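Side-chain contacts in anopheles gambiae adenosine kinase (PDB 3LOO), which phosphorylates adenosine to AMP with ATP as phosphate donor, as an adenosine kinase of the pfkB carbohydrate kinase family: residues Val189-Glu192 with Ser193-Val197; Lys61-Pro64 with Met65-Glu68; Leu324-Leu328 with Gln329-Val333; Gly169-Ala172 with Tyr173-Ala177. One frame throughout, in Å; residues are numbered along the deposited sequence.

In the fold
All four contacts are local, each spanning neighbouring residues of one unbroken segment, so none closes a long loop and none nests in or crosses another. From the N terminus, contact 2 (61-68) comes first, where the chain enters helix 64-73 against the five-stranded sheet. Contact 4 (169-177) follows on helix 168-176, which leads into strand 179-183 of the nine-stranded sheet, and contact 1 (189-197) lies on the next helix, 187-203. The nearest atoms of contacts 4 and 1 are about 4 Å apart without touching. Contact 3 (324-333) ends helix 315-328 ahead of helix 333-350; its centre lies about 41 Å from that of contact 2, across the chain's centre.

Contact 1 of 4, residues Val189-Glu192 with Ser193-Val197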
loop_
_atom_site.group_PDB
_atom_site.type_symbol
_atom_site.label_atom_id
_atom_site.label_comp_id
_atom_site.label_asym_id
_atom_site.label_seq_id
_atom_site.Cartn_x
_atom_site.Cartn_y
_atom_site.Cartn_z
ATOM N N VAL A 189 9.868 8.144 3.262
ATOM C CA VAL A 189 9.716 8.872 4.505
ATOM C C VAL A 189 10.590 8.327 5.638
ATOM O O VAL A 189 11.172 9.107 6.376
ATOM C CB VAL A 189 8.227 8.920 4.927
ATOM C CG1 VAL A 189 8.089 9.462 6.289
ATOM C CG2 VAL A 189 7.425 9.761 3.898
ATOM N N SER A 190 10.631 7.006 5.811
ATOM C CA SER A 190 11.403 6.437 6.913
ATOM C C SER A 190 11.729 4.999 6.649
ATOM O O SER A 190 11.127 4.087 7.261
ATOM C CB SER A 190 10.627 6.543 8.256
ATOM O OG SER A 190 11.525 6.374 9.354
ATOM N N PHE A 191 12.671 4.774 5.742
ATOM C CA PHE A 191 13.142 3.424 5.500
ATOM C C PHE A 191 13.678 2.797 6.798
ATOM O O PHE A 191 13.579 1.589 7.005
ATOM C CB PHE A 191 14.231 3.366 4.401
ATOM C CG PHE A 191 14.873 2.014 4.282
ATOM C CD1 PHE A 191 14.155 0.933 3.768
ATOM C CD2 PHE A 191 16.188 1.805 4.718
ATOM C CE1 PHE A 191 14.721 -0.314 3.690
ATOM C CE2 PHE A 191 16.773 0.542 4.626
ATOM C CZ PHE A 191 16.046 -0.509 4.119
ATOM N N GLU A 192 14.304 3.632 7.617
ATOM C CA GLU A 192 14.961 3.215 8.857
ATOM C C GLU A 192 13.905 2.579 9.818
ATOM O O GLU A 192 14.174 1.576 10.474
ATOM C CB GLU A 192 15.561 4.485 9.438
ATOM C CG GLU A 192 16.483 4.410 10.607
ATOM C CD GLU A 192 16.351 5.679 11.464
ATOM O OE1 GLU A 192 15.907 6.732 10.942
ATOM O OE2 GLU A 192 16.646 5.615 12.679
ATOM N N SER A 193 12.696 3.148 9.852
ATOM C CA SER A 193 11.598 2.577 10.659
ATOM C C SER A 193 11.131 1.255 10.071
ATOM O O SER A 193 10.940 0.295 10.813
ATOM C CB SER A 193 10.395 3.525 10.755
ATOM O OG SER A 193 10.692 4.700 11.446
ATOM N N ALA A 194 10.973 1.202 8.745
ATOM C CA ALA A 194 10.482 -0.017 8.073
ATOM C C ALA A 194 11.477 -1.151 8.333
ATOM O O ALA A 194 11.074 -2.279 8.625
ATOM C CB ALA A 194 10.327 0.191 6.562
ATOM N N LEU A 195 12.775 -0.861 8.180
ATOM C CA LEU A 195 13.796 -1.900 8.369
ATOM C C LEU A 195 13.852 -2.384 9.841
ATOM O O LEU A 195 13.993 -3.569 10.132
ATOM C CB LEU A 195 15.177 -1.389 7.913
ATOM C CG LEU A 195 16.359 -2.333 8.098
ATOM C CD1 LEU A 195 16.139 -3.533 7.227
ATOM C CD2 LEU A 195 17.735 -1.643 7.794
ATOM N N SER A 196 13.791 -1.431 10.756
ATOM C CA SER A 196 13.858 -1.729 12.176
ATOM C C SER A 196 12.692 -2.680 12.539
ATOM O O SER A 196 12.875 -3.694 13.198
ATOM C CB SER A 196 13.777 -0.407 12.910
ATOM O OG SER A 196 13.614 -0.631 14.263
ATOM N N VAL A 197 11.507 -2.405 12.007
ATOM C CA VAL A 197 10.323 -3.230 12.293
ATOM C C VAL A 197 10.492 -4.591 11.644
ATOM O O VAL A 197 10.159 -5.605 12.255
ATOM C CB VAL A 197 9.009 -2.502 11.867
ATOM C CG1 VAL A 197 7.818 -3.472 11.743
ATOM C CG2 VAL A 197 8.716 -1.380 12.835
#
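Leu195 lies across the ring of Phe191 one helical turn later, the two side chains running obliquely to each other. Geometry supports a CH-pi contact: Leu195 CB stands 4.3 Å from the Phe191 ring centroid, 23° off the normal, and so over the face but shifted toward the rim. Leu195 CD2 adds an apolar touch at Phe191 CE2, 4.0 Å away. CB of Phe191 leaves the backbone away from the following turn, but CG anti to the backbone N (chi1 171°) brings the far carbons CE2 and CZ to Leu195. Phe187 meets the same ring edge-to-face, and helix 222-228 packs on it through Asn224, Glu227 and Ile228.

A second pairing is polar. Ser190 OG and Ser193 OG are hydrogen-bonded at 2.8 Å, joining two buried residues. The Ser190 carbonyl oxygen accepts Ala194 N at 3.2 Å and, weakly, Ser193 N. Leu195 N to Phe191 O, 2.8 Å with an N-H...O angle of 164°, is short and nearly straight beneath the Phe191-Leu195 pair. The i to i+4 pairing of Phe191 with Leu195, beside the i to i+3 pair of serines, marks the first turns of an alpha-helix, here the crossover helix of the beta-alpha-beta unit 179-183, 187-203, 207-211.

Contact 2 of 4, residues Lys61-Pro64 with Met65-Glu68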
loop_
_atom_site.group_PDB
_atom_site.type_symbol
_atom_site.label_atom_id
_atom_site.label_comp_id
_atom_site.label_asym_id
_atom_site.label_seq_id
_atom_site.Cartn_x
_atom_site.Cartn_y
_atom_site.Cartn_z
ATOM N N LYS A 61 7.190 22.458 -8.770
ATOM C CA LYS A 61 6.417 22.829 -9.943
ATOM C C LYS A 61 5.039 22.164 -9.944
ATOM O O LYS A 61 4.156 22.563 -10.689
ATOM C CB LYS A 61 7.165 22.452 -11.225
ATOM C CG LYS A 61 7.526 20.958 -11.387
ATOM C CD LYS A 61 7.967 20.648 -12.813
ATOM C CE LYS A 61 8.513 19.223 -12.913
ATOM N NZ LYS A 61 8.881 18.865 -14.308
ATOM N N HIS A 62 4.860 21.122 -9.136
ATOM C CA HIS A 62 3.588 20.395 -9.134
ATOM C C HIS A 62 2.601 21.057 -8.185
ATOM O O HIS A 62 1.397 20.862 -8.308
ATOM C CB HIS A 62 3.807 18.917 -8.756
ATOM C CG HIS A 62 4.603 18.168 -9.769
ATOM N ND1 HIS A 62 5.890 17.745 -9.542
ATOM C CD2 HIS A 62 4.307 17.812 -11.040
ATOM C CE1 HIS A 62 6.355 17.154 -10.626
ATOM N NE2 HIS A 62 5.408 17.175 -11.548
ATOM N N MET A 63 3.120 21.844 -7.248
ATOM C CA MET A 63 2.309 22.345 -6.149
ATOM C C MET A 63 1.041 23.107 -6.544
ATOM O O MET A 63 0.013 22.948 -5.873
ATOM C CB MET A 63 3.133 23.185 -5.180
ATOM C CG MET A 63 4.162 22.401 -4.363
ATOM S SD MET A 63 3.592 20.851 -3.616
ATOM C CE MET A 63 5.163 20.235 -2.999
ATOM N N PRO A 64 1.115 23.962 -7.596
ATOM C CA PRO A 64 -0.086 24.701 -8.004
ATOM C C PRO A 64 -1.172 23.812 -8.565
ATOM O O PRO A 64 -2.299 24.263 -8.749
ATOM C CB PRO A 64 0.441 25.672 -9.092
ATOM C CG PRO A 64 1.916 25.862 -8.710
ATOM C CD PRO A 64 2.322 24.471 -8.298
ATOM N N MET A 65 -0.844 22.557 -8.855
ATOM C CA MET A 65 -1.833 21.650 -9.443
ATOM C C MET A 65 -2.999 21.299 -8.501
ATOM O O MET A 65 -4.146 21.116 -8.956
ATOM C CB MET A 65 -1.133 20.389 -9.932
ATOM C CG MET A 65 -2.008 19.463 -10.721
ATOM S SD MET A 65 -1.175 17.923 -11.159
ATOM C CE MET A 65 -0.368 17.459 -9.595
ATOM N N TYR A 66 -2.705 21.192 -7.197
ATOM C CA TYR A 66 -3.730 20.793 -6.195
ATOM C C TYR A 66 -4.919 21.799 -6.140
ATOM O O TYR A 66 -6.092 21.417 -6.346
ATOM C CB TYR A 66 -3.068 20.505 -4.825
ATOM C CG TYR A 66 -2.037 19.380 -4.965
ATOM C CD1 TYR A 66 -2.451 18.051 -5.073
ATOM C CD2 TYR A 66 -0.678 19.662 -5.096
ATOM C CE1 TYR A 66 -1.526 17.021 -5.233
ATOM C CE2 TYR A 66 0.251 18.647 -5.268
ATOM C CZ TYR A 66 -0.181 17.332 -5.335
ATOM O OH TYR A 66 0.705 16.325 -5.517
ATOM N N GLN A 67 -4.618 23.084 -5.959
ATOM C CA GLN A 67 -5.674 24.110 -5.948
ATOM C C GLN A 67 -6.409 24.175 -7.289
ATOM O O GLN A 67 -7.638 24.379 -7.323
ATOM C CB GLN A 67 -5.088 25.477 -5.620
ATOM C CG GLN A 67 -6.114 26.588 -5.509
ATOM C CD GLN A 67 -5.496 27.980 -5.442
ATOM O OE1 GLN A 67 -4.306 28.141 -5.151
ATOM N NE2 GLN A 67 -6.310 28.999 -5.698
ATOM N N GLU A 68 -5.665 24.006 -8.389
ATOM C CA GLU A 68 -6.254 24.012 -9.709
ATOM C C GLU A 68 -7.244 22.867 -9.890
ATOM O O GLU A 68 -8.324 23.060 -10.478
ATOM C CB GLU A 68 -5.157 23.983 -10.774
ATOM C CG GLU A 68 -5.668 23.999 -12.192
ATOM C CD GLU A 68 -4.576 24.218 -13.237
ATOM O OE1 GLU A 68 -3.369 24.407 -12.902
ATOM O OE2 GLU A 68 -4.946 24.188 -14.413
HETATM O O HOH W 1 -2.152 24.042 -5.048
#
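Met65 meets His62 first through its backbone: Met65 N donates to His62 O at 2.9 Å, from above the carbonyl plane, 39° out of it. Met65 CB lies 3.0 Å from that same oxygen. The chain then runs extended to SD and bends at chi3 (45°), which brings CE back to 4.0 Å from His62 O and over one face of the Tyr66 ring. Beyond the segment, Met65 rests on Ala140, Leu142 and Cys151 of the sheet.

Tyr66 comes next. Its ring presents an edge to the Met63 carbonyl, with CD2 3.4 Å from Met63 O near the ring plane, while Met63 SD touches CE2 at 4.3 Å. Tyr66 N reaches Met63 O only in a weak bond, and the phenol OH is hydrogen-bonded to Cys151 O. At Gln67 a water takes over: it accepts from Gln67 N at 2.8 Å and donates to Met63 O at 2.6 Å. Glu68 N closes weakly on Pro64 O, and Glu68 OE1 forms a salt bridge with Lys47 NZ and a hydrogen bond with Tyr48 OH.

Chemically, the start of helix 64-73 is bonded unevenly: one firm bond to His62 O, two long ones, and a water that stands in for the direct i to i+4 bond between Met63 O and Gln67 N.

Contact 3 of 4, residues Leu324-Leu328 with Gln329-Val333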
loop_
_atom_site.group_PDB
_atom_site.type_symbol
_atom_site.label_atom_id
_atom_site.label_comp_id
_atom_site.label_asym_id
_atom_site.label_seq_id
_atom_site.Cartn_x
_atom_site.Cartn_y
_atom_site.Cartn_z
ATOM N N LEU A 324 -5.153 -9.580 3.656
ATOM C CA LEU A 324 -4.770 -9.448 5.088
ATOM C C LEU A 324 -5.959 -9.841 6.000
ATOM O O LEU A 324 -5.756 -10.395 7.067
ATOM C CB LEU A 324 -4.335 -8.012 5.422
ATOM C CG LEU A 324 -2.958 -7.560 4.891
ATOM C CD1 LEU A 324 -2.812 -6.087 5.104
ATOM C CD2 LEU A 324 -1.842 -8.294 5.635
ATOM N N ALA A 325 -7.185 -9.516 5.594
ATOM C CA ALA A 325 -8.358 -9.912 6.391
ATOM C C ALA A 325 -8.420 -11.447 6.591
ATOM O O ALA A 325 -8.843 -11.945 7.660
ATOM C CB ALA A 325 -9.623 -9.401 5.740
ATOM N N GLN A 326 -8.043 -12.204 5.561
ATOM C CA GLN A 326 -8.072 -13.659 5.664
ATOM C C GLN A 326 -6.849 -14.197 6.364
ATOM O O GLN A 326 -6.939 -15.212 7.053
ATOM C CB GLN A 326 -8.260 -14.329 4.303
ATOM C CG GLN A 326 -9.588 -13.952 3.657
ATOM C CD GLN A 326 -10.789 -14.102 4.606
ATOM O OE1 GLN A 326 -10.840 -15.009 5.435
ATOM N NE2 GLN A 326 -11.761 -13.210 4.475
ATOM N N LEU A 327 -5.715 -13.508 6.197
ATOM C CA LEU A 327 -4.456 -13.936 6.786
ATOM C C LEU A 327 -4.568 -13.885 8.309
ATOM O O LEU A 327 -4.088 -14.792 9.000
ATOM C CB LEU A 327 -3.302 -13.015 6.337
ATOM C CG LEU A 327 -1.895 -13.455 6.755
ATOM C CD1 LEU A 327 -1.480 -14.736 6.012
ATOM C CD2 LEU A 327 -0.816 -12.343 6.547
ATOM N N LEU A 328 -5.182 -12.810 8.808
ATOM C CA LEU A 328 -5.423 -12.611 10.234
ATOM C C LEU A 328 -6.341 -13.697 10.823
ATOM O O LEU A 328 -6.238 -14.003 11.990
ATOM C CB LEU A 328 -5.969 -11.192 10.519
ATOM C CG LEU A 328 -4.909 -10.108 10.822
ATOM C CD1 LEU A 328 -3.844 -10.005 9.733
ATOM C CD2 LEU A 328 -5.557 -8.738 11.044
ATOM N N GLN A 329 -7.207 -14.277 9.991
ATOM C CA GLN A 329 -8.098 -15.355 10.388
ATOM C C GLN A 329 -7.477 -16.724 10.096
ATOM O O GLN A 329 -8.210 -17.703 9.997
ATOM C CB GLN A 329 -9.428 -15.198 9.642
ATOM C CG GLN A 329 -10.151 -13.915 10.032
ATOM C CD GLN A 329 -11.464 -13.757 9.348
ATOM O OE1 GLN A 329 -11.560 -13.227 8.233
ATOM N NE2 GLN A 329 -12.506 -14.200 10.012
ATOM N N SER A 330 -6.140 -16.761 9.937
ATOM C CA SER A 330 -5.358 -17.966 9.613
ATOM C C SER A 330 -5.844 -18.799 8.432
ATOM O O SER A 330 -5.701 -20.016 8.462
ATOM C CB SER A 330 -5.234 -18.926 10.820
ATOM O OG SER A 330 -4.946 -18.237 12.011
ATOM N N ARG A 331 -6.419 -18.187 7.406
ATOM C CA ARG A 331 -6.861 -18.973 6.254
ATOM C C ARG A 331 -5.666 -19.250 5.351
ATOM O O ARG A 331 -4.626 -18.610 5.514
ATOM C CB ARG A 331 -7.971 -18.238 5.522
ATOM C CG ARG A 331 -9.088 -17.806 6.495
ATOM C CD ARG A 331 -9.895 -19.007 7.035
ATOM N NE ARG A 331 -11.240 -18.943 6.451
ATOM C CZ ARG A 331 -11.748 -19.788 5.562
ATOM N NH1 ARG A 331 -11.062 -20.837 5.137
ATOM N NH2 ARG A 331 -12.972 -19.579 5.107
ATOM N N THR A 332 -5.774 -20.203 4.430
ATOM C CA THR A 332 -4.620 -20.530 3.577
ATOM C C THR A 332 -4.496 -19.462 2.505
ATOM O O THR A 332 -5.442 -18.725 2.254
ATOM C CB THR A 332 -4.752 -21.894 2.877
ATOM O OG1 THR A 332 -5.993 -21.917 2.190
ATOM C CG2 THR A 332 -4.727 -23.060 3.909
ATOM N N VAL A 333 -3.346 -19.436 1.842
ATOM C CA VAL A 333 -3.002 -18.392 0.886
ATOM C C VAL A 333 -4.029 -18.289 -0.251
ATOM O O VAL A 333 -4.317 -17.200 -0.710
ATOM C CB VAL A 333 -1.546 -18.581 0.360
ATOM C CG1 VAL A 333 -1.384 -19.881 -0.452
ATOM C CG2 VAL A 333 -1.092 -17.377 -0.438
#
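The Gln326 amide has the Gln329 amide and the Arg331 guanidinium as neighbours, both flat groups of the following segment. Its plane is turned 40° from the amide plane of Gln329, and the two side chains cross at an angle. Against the Arg331 guanidinium it stands perpendicular, the planes 90° apart. The assignment of O and N in both glutamine amides is uncertain, so the evidence rests on carbons and backbone. Gln329 CG comes within 3.3 Å of Ala325 O, while Arg331 CB and CG lie 3.5 and 3.4 Å from Gln326 O. Gln326 and Arg331 run side by side in the same direction, and their CB atoms approach to 4.1 Å. Beyond this CB and CG contact the Arg331 chain bends at chi2 and chi3.

Beneath these groups the backbone ends the helix. Arg331 N donates to Gln326 O at 3.0 Å with an N-H...O angle of 168°, and Ser330 N to Leu327 O at 3.0 Å from well above the carbonyl plane. Gln329 N shares Gln326 O weakly. Gln326 also packs on Val335, Cys336 and Cys339 of helix 333-350, and Ala325 on Ile93 and Leu94 of helix 82-94. Ser330, with positive phi, is the C-prime residue of a Schellman motif, a common C-terminal end of an alpha-helix, here of helix 315-328 before the turn into helix 333-350.

Contact 4 of 4, residues Gly169-Ala172 with Tyr173-Ala177; sequences GNRA and YLQGA
Tyr173 reaches back along the helix to Asn170 and Gly169, and each part of it meets something different. CB sits 3.4 Å from Asn170 O. CG lies 3.7 Å from Gly169 O, an oblique approach to the ring. Further out, CD2 faces Asn170 OD1 at 3.6 Å; this oxygen is also close to CE2. The planes of the Asn170 amide and the tyrosine ring are 30° apart, but the amide oxygen meets the ring at its edge, near the ring plane. With CG anti to the carbonyl carbon (chi1 -75°), the ring is directed back beside the preceding turn. At the tip, OH makes a weak hydrogen bond to Asn125 ND2, while Asn170 ND2 is held by His164 O, which probably helps to orient the amide with OD1 toward the ring edge.

On another side of the helix, Gln175 CG packs 3.2 Å from Arg171 O, and Gln175 OE1 lies over one face of the Arg171 guanidinium, 4.2 Å from Arg171 NH1.

Four successive i+4 bonds, beginning with Tyr173 N to Gly169 O (3.1 Å, N-H...O 154°), make this a regular alpha-helix. Tyr173 and Leu174 lay it on Phe103 of strand 100-107, the packing of a helix against the sheet of an alpha/beta fold.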
loop_
_atom_site.group_PDB
_atom_site.type_symbol
_atom_site.label_atom_id
_atom_site.label_comp_id
_atom_site.label_asym_id
_atom_site.label_seq_id
_atom_site.Cartn_x
_atom_site.Cartn_y
_atom_site.Cartn_z
ATOM N N GLY A 169 3.236 3.562 24.746
ATOM C CA GLY A 169 2.019 3.011 24.171
ATOM C C GLY A 169 2.318 2.404 22.821
ATOM O O GLY A 169 1.896 1.286 22.517
ATOM N N ASN A 170 3.072 3.137 22.011
ATOM C CA ASN A 170 3.373 2.666 20.674
ATOM C C ASN A 170 4.299 1.452 20.650
ATOM O O ASN A 170 4.141 0.568 19.810
ATOM C CB ASN A 170 3.855 3.827 19.787
ATOM C CG ASN A 170 2.708 4.753 19.378
ATOM O OD1 ASN A 170 1.539 4.457 19.622
ATOM N ND2 ASN A 170 3.037 5.865 18.738
ATOM N N ARG A 171 5.253 1.391 21.580
ATOM C CA ARG A 171 6.026 0.153 21.691
ATOM C C ARG A 171 5.229 -1.059 22.167
ATOM O O ARG A 171 5.508 -2.171 21.728
ATOM C CB ARG A 171 7.368 0.323 22.425
ATOM C CG ARG A 171 7.297 0.926 23.781
ATOM C CD ARG A 171 8.576 1.754 24.100
ATOM N NE ARG A 171 9.821 1.030 23.835
ATOM C CZ ARG A 171 10.324 0.078 24.625
ATOM N NH1 ARG A 171 9.691 -0.283 25.741
ATOM N NH2 ARG A 171 11.467 -0.521 24.298
ATOM N N ALA A 172 4.219 -0.852 23.017
ATOM C CA ALA A 172 3.318 -1.956 23.379
ATOM C C ALA A 172 2.536 -2.453 22.130
ATOM O O ALA A 172 2.331 -3.645 21.936
ATOM C CB ALA A 172 2.347 -1.530 24.519
ATOM N N TYR A 173 2.140 -1.520 21.277
ATOM C CA TYR A 173 1.470 -1.879 20.006
ATOM C C TYR A 173 2.387 -2.707 19.067
ATOM O O TYR A 173 1.944 -3.704 18.514
ATOM C CB TYR A 173 1.002 -0.643 19.275
ATOM C CG TYR A 173 -0.235 0.040 19.828
ATOM C CD1 TYR A 173 -1.305 -0.698 20.367
ATOM C CD2 TYR A 173 -0.366 1.431 19.747
ATOM C CE1 TYR A 173 -2.460 -0.047 20.842
ATOM C CE2 TYR A 173 -1.519 2.082 20.200
ATOM C CZ TYR A 173 -2.557 1.326 20.752
ATOM O OH TYR A 173 -3.700 1.956 21.179
ATOM N N LEU A 174 3.661 -2.336 18.959
ATOM C CA LEU A 174 4.624 -3.115 18.149
ATOM C C LEU A 174 4.837 -4.501 18.782
ATOM O O LEU A 174 4.820 -5.526 18.088
ATOM C CB LEU A 174 5.967 -2.376 18.014
ATOM C CG LEU A 174 5.932 -1.117 17.134
ATOM C CD1 LEU A 174 7.333 -0.511 17.111
ATOM C CD2 LEU A 174 5.435 -1.414 15.696
ATOM N N GLN A 175 4.996 -4.523 20.107
ATOM C CA GLN A 175 5.242 -5.791 20.826
ATOM C C GLN A 175 4.084 -6.745 20.693
ATOM O O GLN A 175 4.304 -7.944 20.580
ATOM C CB GLN A 175 5.534 -5.539 22.304
ATOM C CG GLN A 175 6.928 -4.974 22.520
ATOM C CD GLN A 175 7.300 -4.780 24.003
ATOM O OE1 GLN A 175 8.181 -3.972 24.337
ATOM N NE2 GLN A 175 6.649 -5.535 24.888
ATOM N N GLY A 176 2.856 -6.222 20.669
ATOM C CA GLY A 176 1.653 -7.067 20.593
ATOM C C GLY A 176 1.201 -7.474 19.208
ATOM O O GLY A 176 0.291 -8.309 19.048
ATOM N N ALA A 177 1.808 -6.900 18.165
ATOM C CA ALA A 177 1.301 -7.200 16.830
ATOM C C ALA A 177 1.799 -8.555 16.437
ATOM O O ALA A 177 2.861 -8.989 16.906
ATOM C CB ALA A 177 1.769 -6.154 15.815
#